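Local coordinates for hydroxyglutarate synthase (Pseudomonas putida, PDB 6W1G), which catalyses the iron(II)-dependent decarboxylation and hydroxylation of 2-oxoadipate to D-2-hydroxyglutarate, a step of D-lysine catabolism, at residues Q43-Q48 against R230-D235; I84-A89 against Q167-G172. One frame throughout, in Å; residues are numbered along the deposited sequence.

Interaction 1 (Q43-Q48 against R230-D235); sequences QQVMAQ and RTLDID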
ATOM      1  N   GLN A  43      -4.165   7.755  18.758  1.00 16.23           N
ATOM      2  CA  GLN A  43      -3.760   8.343  20.023  1.00 17.66           C
ATOM      3  C   GLN A  43      -4.174   7.471  21.193  1.00 17.51           C
ATOM      4  O   GLN A  43      -3.417   7.314  22.158  1.00 17.77           O
ATOM      5  CB  GLN A  43      -4.412   9.712  20.145  1.00 21.54           C
ATOM      6  CG  GLN A  43      -3.684  10.833  19.422  1.00 31.48           C
ATOM      7  CD  GLN A  43      -3.861  12.214  20.057  1.00 40.78           C
ATOM      8  OE1 GLN A  43      -4.646  12.409  20.991  1.00 42.84           O
ATOM      9  NE2 GLN A  43      -3.117  13.186  19.536  1.00 43.67           N
ATOM     10  N   GLN A  44      -5.384   6.913  21.145  1.00 17.15           N
ATOM     11  CA  GLN A  44      -5.842   6.016  22.198  1.00 17.80           C
ATOM     12  C   GLN A  44      -4.950   4.788  22.300  1.00 16.32           C
ATOM     13  O   GLN A  44      -4.590   4.372  23.398  1.00 17.13           O
ATOM     14  CB  GLN A  44      -7.277   5.606  21.905  1.00 20.45           C
ATOM     15  CG  GLN A  44      -7.918   4.624  22.903  1.00 25.78           C
ATOM     16  CD  GLN A  44      -9.413   4.459  22.679  1.00 29.53           C
ATOM     17  OE1 GLN A  44     -10.210   4.548  23.620  1.00 33.91           O
ATOM     18  NE2 GLN A  44      -9.802   4.204  21.433  1.00 32.60           N
ATOM     19  N   VAL A  45      -4.584   4.180  21.169  1.00 14.73           N
ATOM     20  CA  VAL A  45      -3.742   2.992  21.239  1.00 15.43           C
ATOM     21  C   VAL A  45      -2.412   3.334  21.891  1.00 15.93           C
ATOM     22  O   VAL A  45      -1.919   2.605  22.758  1.00 16.27           O
ATOM     23  CB  VAL A  45      -3.514   2.406  19.833  1.00 13.84           C
ATOM     24  CG1 VAL A  45      -2.375   1.417  19.886  1.00 15.95           C
ATOM     25  CG2 VAL A  45      -4.802   1.780  19.267  1.00 14.06           C
ATOM     26  N   MET A  46      -1.811   4.440  21.471  1.00 16.17           N
ATOM     27  CA  MET A  46      -0.491   4.752  22.020  1.00 18.05           C
ATOM     28  C   MET A  46      -0.570   5.036  23.510  1.00 19.10           C
ATOM     29  O   MET A  46       0.353   4.693  24.252  1.00 21.18           O
ATOM     30  CB  MET A  46       0.187   5.855  21.219  1.00 20.69           C
ATOM     31  CG  MET A  46       0.726   5.279  19.875  1.00 24.83           C
ATOM     32  SD  MET A  46       1.494   6.408  18.767  1.00 25.63           S
ATOM     33  CE  MET A  46       0.193   7.592  18.440  1.00 27.82           C
ATOM     34  N   ALA A  47      -1.676   5.616  23.961  1.00 18.02           N
ATOM     35  CA  ALA A  47      -1.806   5.933  25.381  1.00 19.74           C
ATOM     36  C   ALA A  47      -2.097   4.683  26.197  1.00 20.14           C
ATOM     37  O   ALA A  47      -1.674   4.576  27.357  1.00 24.36           O
ATOM     38  CB  ALA A  47      -2.964   6.910  25.565  1.00 22.59           C
ATOM     39  N   GLN A  48      -2.862   3.750  25.639  1.00 18.13           N
ATOM     40  CA  GLN A  48      -3.317   2.570  26.352  1.00 17.88           C
ATOM     41  C   GLN A  48      -2.384   1.376  26.241  1.00 17.88           C
ATOM     42  O   GLN A  48      -2.466   0.480  27.091  1.00 18.93           O
ATOM     43  CB  GLN A  48      -4.700   2.147  25.832  1.00 20.03           C
ATOM     44  CG  GLN A  48      -5.778   3.156  26.095  1.00 22.41           C
ATOM     45  CD  GLN A  48      -7.138   2.770  25.562  1.00 27.59           C
ATOM     46  OE1 GLN A  48      -7.327   1.718  24.932  1.00 28.62           O
ATOM     47  NE2 GLN A  48      -8.100   3.634  25.797  1.00 33.35           N
ATOM     48  N   ARG A 230      -3.487   4.936   7.606  1.00 11.02           N
ATOM     49  CA  ARG A 230      -3.045   3.847   8.456  1.00 10.16           C
ATOM     50  C   ARG A 230      -3.522   4.050   9.892  1.00 10.55           C
ATOM     51  O   ARG A 230      -3.235   5.072  10.520  1.00 11.80           O
ATOM     52  CB  ARG A 230      -1.515   3.738   8.455  1.00 11.08           C
ATOM     53  CG  ARG A 230      -1.002   2.656   9.373  1.00 11.33           C
ATOM     54  CD  ARG A 230       0.518   2.585   9.361  1.00 10.72           C
ATOM     55  NE  ARG A 230       0.985   1.630  10.330  1.00 11.37           N
ATOM     56  CZ  ARG A 230       2.259   1.422  10.670  1.00 11.51           C
ATOM     57  NH1 ARG A 230       3.236   2.136  10.109  1.00 11.15           N
ATOM     58  NH2 ARG A 230       2.563   0.511  11.570  1.00 15.21           N
ATOM     59  N   THR A 231      -4.276   3.072  10.394  1.00 10.12           N
ATOM     60  CA  THR A 231      -4.636   3.047  11.797  1.00 10.82           C
ATOM     61  C   THR A 231      -3.844   1.985  12.533  1.00 10.67           C
ATOM     62  O   THR A 231      -3.478   0.960  11.979  1.00 11.18           O
ATOM     63  CB  THR A 231      -6.148   2.816  11.991  1.00 12.82           C
ATOM     64  OG1 THR A 231      -6.497   2.897  13.375  1.00 14.85           O
ATOM     65  CG2 THR A 231      -6.629   1.487  11.483  1.00 14.58           C
ATOM     66  N   LEU A 232      -3.662   2.231  13.835  1.00 11.23           N
ATOM     67  CA  LEU A 232      -3.062   1.234  14.719  1.00 11.75           C
ATOM     68  C   LEU A 232      -4.063   0.178  15.199  1.00 12.13           C
ATOM     69  O   LEU A 232      -3.664  -0.793  15.806  1.00 13.11           O
ATOM     70  CB  LEU A 232      -2.442   1.924  15.938  1.00 11.76           C
ATOM     71  CG  LEU A 232      -1.305   2.880  15.607  1.00 10.80           C
ATOM     72  CD1 LEU A 232      -0.783   3.542  16.886  1.00 12.04           C
ATOM     73  CD2 LEU A 232      -0.178   2.200  14.848  1.00 12.06           C
ATOM     74  N   ASP A 233      -5.369   0.339  14.964  1.00 12.90           N
ATOM     75  CA  ASP A 233      -6.338  -0.649  15.474  1.00 12.80           C
ATOM     76  C   ASP A 233      -7.591  -0.637  14.605  1.00 13.62           C
ATOM     77  O   ASP A 233      -8.490   0.174  14.807  1.00 13.51           O
ATOM     78  CB  ASP A 233      -6.675  -0.376  16.943  1.00 14.52           C
ATOM     79  CG  ASP A 233      -7.528  -1.470  17.539  1.00 15.69           C
ATOM     80  OD1 ASP A 233      -8.130  -2.279  16.800  1.00 14.91           O
ATOM     81  OD2 ASP A 233      -7.638  -1.534  18.797  1.00 17.44           O
ATOM     82  N   ILE A 234      -7.639  -1.540  13.624  1.00 12.80           N
ATOM     83  CA  ILE A 234      -8.768  -1.555  12.706  1.00 13.31           C
ATOM     84  C   ILE A 234     -10.035  -2.028  13.399  1.00 13.79           C
ATOM     85  O   ILE A 234     -11.135  -1.665  12.988  1.00 15.07           O
ATOM     86  CB  ILE A 234      -8.429  -2.383  11.453  1.00 13.54           C
ATOM     87  CG1 ILE A 234      -9.383  -2.030  10.308  1.00 13.74           C
ATOM     88  CG2 ILE A 234      -8.506  -3.857  11.736  1.00 15.37           C
ATOM     89  CD1 ILE A 234      -8.969  -2.610   9.017  1.00 15.69           C
ATOM     90  N   ASP A 235      -9.920  -2.853  14.447  1.00 14.20           N
ATOM     91  CA  ASP A 235     -11.142  -3.244  15.140  1.00 14.26           C
ATOM     92  C   ASP A 235     -11.778  -2.041  15.811  1.00 14.45           C
ATOM     93  O   ASP A 235     -12.997  -1.858  15.784  1.00 14.49           O
ATOM     94  CB  ASP A 235     -10.836  -4.288  16.207  1.00 15.77           C
ATOM     95  CG  ASP A 235     -10.347  -5.619  15.641  1.00 17.82           C
ATOM     96  OD1 ASP A 235     -10.836  -6.036  14.600  1.00 19.64           O
ATOM     97  OD2 ASP A 235      -9.474  -6.254  16.258  1.00 22.38           O
TER
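Val-45 lays its two methyl groups over the bend of the chain at Leu-232 and Asp-233, CG1 over Leu-232, CG2 over Asp-233 and the CB of Leu-232. CG1 rests 4.0 Å from Leu-232 CB and equally near Leu-232 CD1, while CG2 comes to 3.7 Å from Asp-233 CB. The spread follows from the torsion about CA-CB: CG1 stands trans to the backbone N (chi1 165°) and CG2 trans to the carbonyl carbon, which sets the fork across both neighbours. Met-46, one residue on, reaches the same leucine at about a right angle, its CG 3.8 Å from Leu-232 CD1 and its sulfur a little farther off. That single methyl therefore touches both Val-45 and Met-46, and Leu-56 of helix 50-59 adds to the same apolar cluster. With only an alanine at Val-45, both methyls would be gone, which is likely to open a gap beside Leu-232 and leave Asp-233 CB without its neighbour. No hydrogen bond crosses between the two segments, so the join here is by apolar contact; just before residues 43-48 on the helix, however, Asn-42 bonds the backbone N of Leu-232 and the backbone O of Arg-230, which probably helps to set how the loop approaches. The polar end of Asp-233 is turned to the start of the helix that follows, where OD1 accepts from the backbone N of Ala-236. Thr-231 OG1 accepts an almost straight hydrogen bond (176°) from the backbone N of Asp-233 at 3.2 Å. The arrangement is that of a loop leaving edge strand 226-229, turning through an ST turn at Thr-231 and entering helix 234-240 by way of an aspartate N-cap, with the C-terminal turn of helix 29-48 packed against it.

Interaction 2 (I84-A89 against Q167-G172); sequences IARLFA and QCEREG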
ATOM      1  N   ILE A  84       3.836   6.601 -16.021  1.00 13.13           N
ATOM      2  CA  ILE A  84       3.619   6.799 -14.609  1.00 12.48           C
ATOM      3  C   ILE A  84       4.764   6.254 -13.760  1.00 11.05           C
ATOM      4  O   ILE A  84       5.083   6.846 -12.724  1.00 11.24           O
ATOM      5  CB  ILE A  84       2.236   6.304 -14.220  1.00 15.91           C
ATOM      6  CG1 ILE A  84       1.714   7.286 -13.193  1.00 17.94           C
ATOM      7  CG2 ILE A  84       2.233   4.982 -13.869  1.00 15.82           C
ATOM      8  CD1 ILE A  84       0.276   7.194 -13.052  1.00 18.73           C
ATOM      9  N   ALA A  85       5.452   5.194 -14.206  1.00 11.87           N
ATOM     10  CA  ALA A  85       6.649   4.772 -13.499  1.00 11.13           C
ATOM     11  C   ALA A  85       7.690   5.868 -13.483  1.00 11.20           C
ATOM     12  O   ALA A  85       8.369   6.084 -12.473  1.00 11.25           O
ATOM     13  CB  ALA A  85       7.211   3.519 -14.144  1.00 11.98           C
ATOM     14  N   ARG A  86       7.854   6.578 -14.611  1.00 11.19           N
ATOM     15  CA  ARG A  86       8.808   7.688 -14.659  1.00 11.86           C
ATOM     16  C   ARG A  86       8.392   8.829 -13.743  1.00 11.26           C
ATOM     17  O   ARG A  86       9.219   9.468 -13.106  1.00 11.65           O
ATOM     18  CB  ARG A  86       8.974   8.196 -16.093  1.00 12.82           C
ATOM     19  CG  ARG A  86       9.580   7.171 -17.013  1.00 14.72           C
ATOM     20  CD  ARG A  86       9.512   7.662 -18.466  1.00 18.41           C
ATOM     21  NE  ARG A  86      10.275   8.891 -18.660  1.00 19.58           N
ATOM     22  CZ  ARG A  86       9.861   9.945 -19.339  1.00 23.31           C
ATOM     23  NH1 ARG A  86       8.659   9.959 -19.920  1.00 29.00           N
ATOM     24  NH2 ARG A  86      10.656  11.008 -19.419  1.00 22.57           N
ATOM     25  N   LEU A  87       7.088   9.132 -13.704  1.00 10.84           N
ATOM     26  CA  LEU A  87       6.552  10.135 -12.801  1.00 10.73           C
ATOM     27  C   LEU A  87       6.871   9.793 -11.352  1.00  9.82           C
ATOM     28  O   LEU A  87       7.363  10.635 -10.584  1.00 10.94           O
ATOM     29  CB  LEU A  87       5.035  10.238 -13.029  1.00 11.93           C
ATOM     30  CG  LEU A  87       4.278  11.343 -12.316  1.00 13.07           C
ATOM     31  CD1 LEU A  87       3.023  11.745 -13.103  1.00 15.79           C
ATOM     32  CD2 LEU A  87       3.920  10.934 -10.908  1.00 15.80           C
ATOM     33  N   PHE A  88       6.587   8.555 -10.963  1.00 10.59           N
ATOM     34  CA  PHE A  88       6.833   8.154  -9.591  1.00  9.96           C
ATOM     35  C   PHE A  88       8.317   8.059  -9.256  1.00  9.42           C
ATOM     36  O   PHE A  88       8.687   8.278  -8.099  1.00 10.10           O
ATOM     37  CB  PHE A  88       6.096   6.838  -9.303  1.00 12.17           C
ATOM     38  CG  PHE A  88       4.607   6.946  -9.227  1.00 13.98           C
ATOM     39  CD1 PHE A  88       4.009   7.962  -8.548  1.00 17.91           C
ATOM     40  CD2 PHE A  88       3.808   5.974  -9.810  1.00 15.77           C
ATOM     41  CE1 PHE A  88       2.626   8.028  -8.461  1.00 19.72           C
ATOM     42  CE2 PHE A  88       2.466   6.055  -9.729  1.00 17.55           C
ATOM     43  CZ  PHE A  88       1.877   7.083  -9.072  1.00 16.07           C
ATOM     44  N   ALA A  89       9.159   7.800 -10.235  1.00 10.04           N
ATOM     45  CA  ALA A  89      10.592   7.764  -9.980  1.00 10.83           C
ATOM     46  C   ALA A  89      11.132   9.132  -9.572  1.00 10.75           C
ATOM     47  O   ALA A  89      12.087   9.194  -8.800  1.00 11.25           O
ATOM     48  CB  ALA A  89      11.335   7.231 -11.218  1.00 12.65           C
ATOM     49  N   GLN A 167      13.253  16.656 -17.392  1.00 10.92           N
ATOM     50  CA  GLN A 167      14.268  17.502 -16.787  1.00 10.96           C
ATOM     51  C   GLN A 167      14.921  16.815 -15.595  1.00 10.60           C
ATOM     52  O   GLN A 167      16.168  16.813 -15.449  1.00 11.99           O
ATOM     53  CB  GLN A 167      13.647  18.814 -16.362  1.00 11.96           C
ATOM     54  CG  GLN A 167      14.628  19.774 -15.773  1.00 12.10           C
ATOM     55  CD  GLN A 167      13.963  21.045 -15.292  1.00 12.92           C
ATOM     56  OE1 GLN A 167      13.080  21.592 -15.964  1.00 16.20           O
ATOM     57  NE2 GLN A 167      14.415  21.557 -14.179  1.00 14.86           N
ATOM     58  N   CYS A 168      14.107  16.210 -14.728  1.00 10.82           N
ATOM     59  CA  CYS A 168      14.627  15.509 -13.560  1.00 10.89           C
ATOM     60  C   CYS A 168      15.599  14.425 -13.991  1.00 10.89           C
ATOM     61  O   CYS A 168      16.678  14.264 -13.409  1.00 12.86           O
ATOM     62  CB  CYS A 168      13.467  14.937 -12.752  1.00 12.01           C
ATOM     63  SG  CYS A 168      13.947  14.177 -11.245  1.00 14.23           S
ATOM     64  N   GLU A 169      15.203  13.641 -15.009  1.00 11.03           N
ATOM     65  CA  GLU A 169      16.060  12.539 -15.463  1.00 11.43           C
ATOM     66  C   GLU A 169      17.373  13.065 -16.024  1.00 12.30           C
ATOM     67  O   GLU A 169      18.443  12.517 -15.733  1.00 13.07           O
ATOM     68  CB  GLU A 169      15.320  11.715 -16.506  1.00 12.30           C
ATOM     69  CG  GLU A 169      14.143  10.990 -15.976  1.00 12.91           C
ATOM     70  CD  GLU A 169      13.165  10.453 -17.023  1.00 14.96           C
ATOM     71  OE1 GLU A 169      13.341  10.745 -18.226  1.00 20.84           O
ATOM     72  OE2 GLU A 169      12.213   9.748 -16.653  1.00 15.73           O
ATOM     73  N   ARG A 170      17.309  14.113 -16.843  1.00 11.85           N
ATOM     74  CA  ARG A 170      18.496  14.597 -17.538  1.00 13.35           C
ATOM     75  C   ARG A 170      19.470  15.265 -16.583  1.00 12.11           C
ATOM     76  O   ARG A 170      20.695  15.146 -16.760  1.00 12.89           O
ATOM     77  CB  ARG A 170      18.064  15.591 -18.639  1.00 19.05           C
ATOM     78  CG  ARG A 170      19.170  16.374 -19.241  1.00 21.49           C
ATOM     79  CD  ARG A 170      18.676  17.315 -20.282  1.00 28.78           C
ATOM     80  NE  ARG A 170      17.246  17.550 -20.354  1.00 34.43           N
ATOM     81  CZ  ARG A 170      16.611  18.586 -19.819  1.00 35.88           C
ATOM     82  NH1 ARG A 170      17.245  19.514 -19.102  1.00 35.54           N
ATOM     83  NH2 ARG A 170      15.315  18.675 -20.003  1.00 37.51           N
ATOM     84  N   GLU A 171      18.945  15.979 -15.587  1.00 12.62           N
ATOM     85  CA  GLU A 171      19.760  16.808 -14.721  1.00 12.65           C
ATOM     86  C   GLU A 171      20.093  16.134 -13.405  1.00 13.53           C
ATOM     87  O   GLU A 171      21.077  16.512 -12.761  1.00 15.74           O
ATOM     88  CB  GLU A 171      19.041  18.138 -14.430  1.00 13.79           C
ATOM     89  CG  GLU A 171      18.710  18.965 -15.676  1.00 14.63           C
ATOM     90  CD  GLU A 171      19.951  19.343 -16.496  1.00 17.35           C
ATOM     91  OE1 GLU A 171      21.021  19.555 -15.902  1.00 20.74           O
ATOM     92  OE2 GLU A 171      19.842  19.417 -17.722  1.00 19.09           O
ATOM     93  N   GLY A 172      19.301  15.152 -12.984  1.00 13.04           N
ATOM     94  CA  GLY A 172      19.535  14.425 -11.752  1.00 14.14           C
ATOM     95  C   GLY A 172      18.717  14.861 -10.567  1.00 13.91           C
ATOM     96  O   GLY A 172      19.056  14.501  -9.430  1.00 16.95           O
TER
HETATM   97  O   HOH W   1      11.878   9.471 -14.016  1.00 15.21           O
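A bend at chi3 (62°) turns the guanidinium of Arg-86 toward Glu-169, whose own chain runs straight out beyond CG and carries the carboxylate over from the facing helix. The two side chains meet at about a right angle, and the arginine grips side-on, with NE and NH2 each taking a separate oxygen. NE donates to OE2 of Glu-169 at 2.9 Å, on the syn lone pair, but the bond is bent (142°). The NH2 bond to Glu-169 OE1, also 2.9 Å, is much straighter and lies in the guanidinium plane. This pairing is not flat: the planes of the two groups stand 51° apart, and OE1 is met from outside the carboxylate plane. A water adds a second link, donating to OE2 of Glu-169 at 2.7 Å and to the backbone O of Arg-86 at 2.8 Å, so OE2 accepts from both NE and the water. Ile-165 of helix 159-171 also touches Arg-86 and Leu-87, giving the same helix pair an apolar component. The contact lies at the surface, where solvent probably screens the attraction between the charges. What the chemistry implies is a two-pronged, directional link between helices 78-90 and 159-171, extended by a water to the backbone but probably weakened by its exposure.

In the fold
From the N terminus the chain runs into helix 29-48, whose last turn forms the first side of interaction 1, and soon afterwards into strand 69-75 and helix 78-90, which opens interaction 2. Strands 94-100, 108-114 and 127-133 follow before helix 159-171 closes that inner loop of 77 residues. The larger loop, 181 residues long, closes only when the chain has left edge strand 226-229 and meets residues 43-48 again. Interaction 2 is therefore contained within interaction 1, without crossing it. Their centres lie 37 Å apart, on opposite sides of the chain's centre: interaction 2 is a surface contact between helices 78-90 and 159-171, and interaction 1 joins helix 29-48 to the loop after strand 226-229.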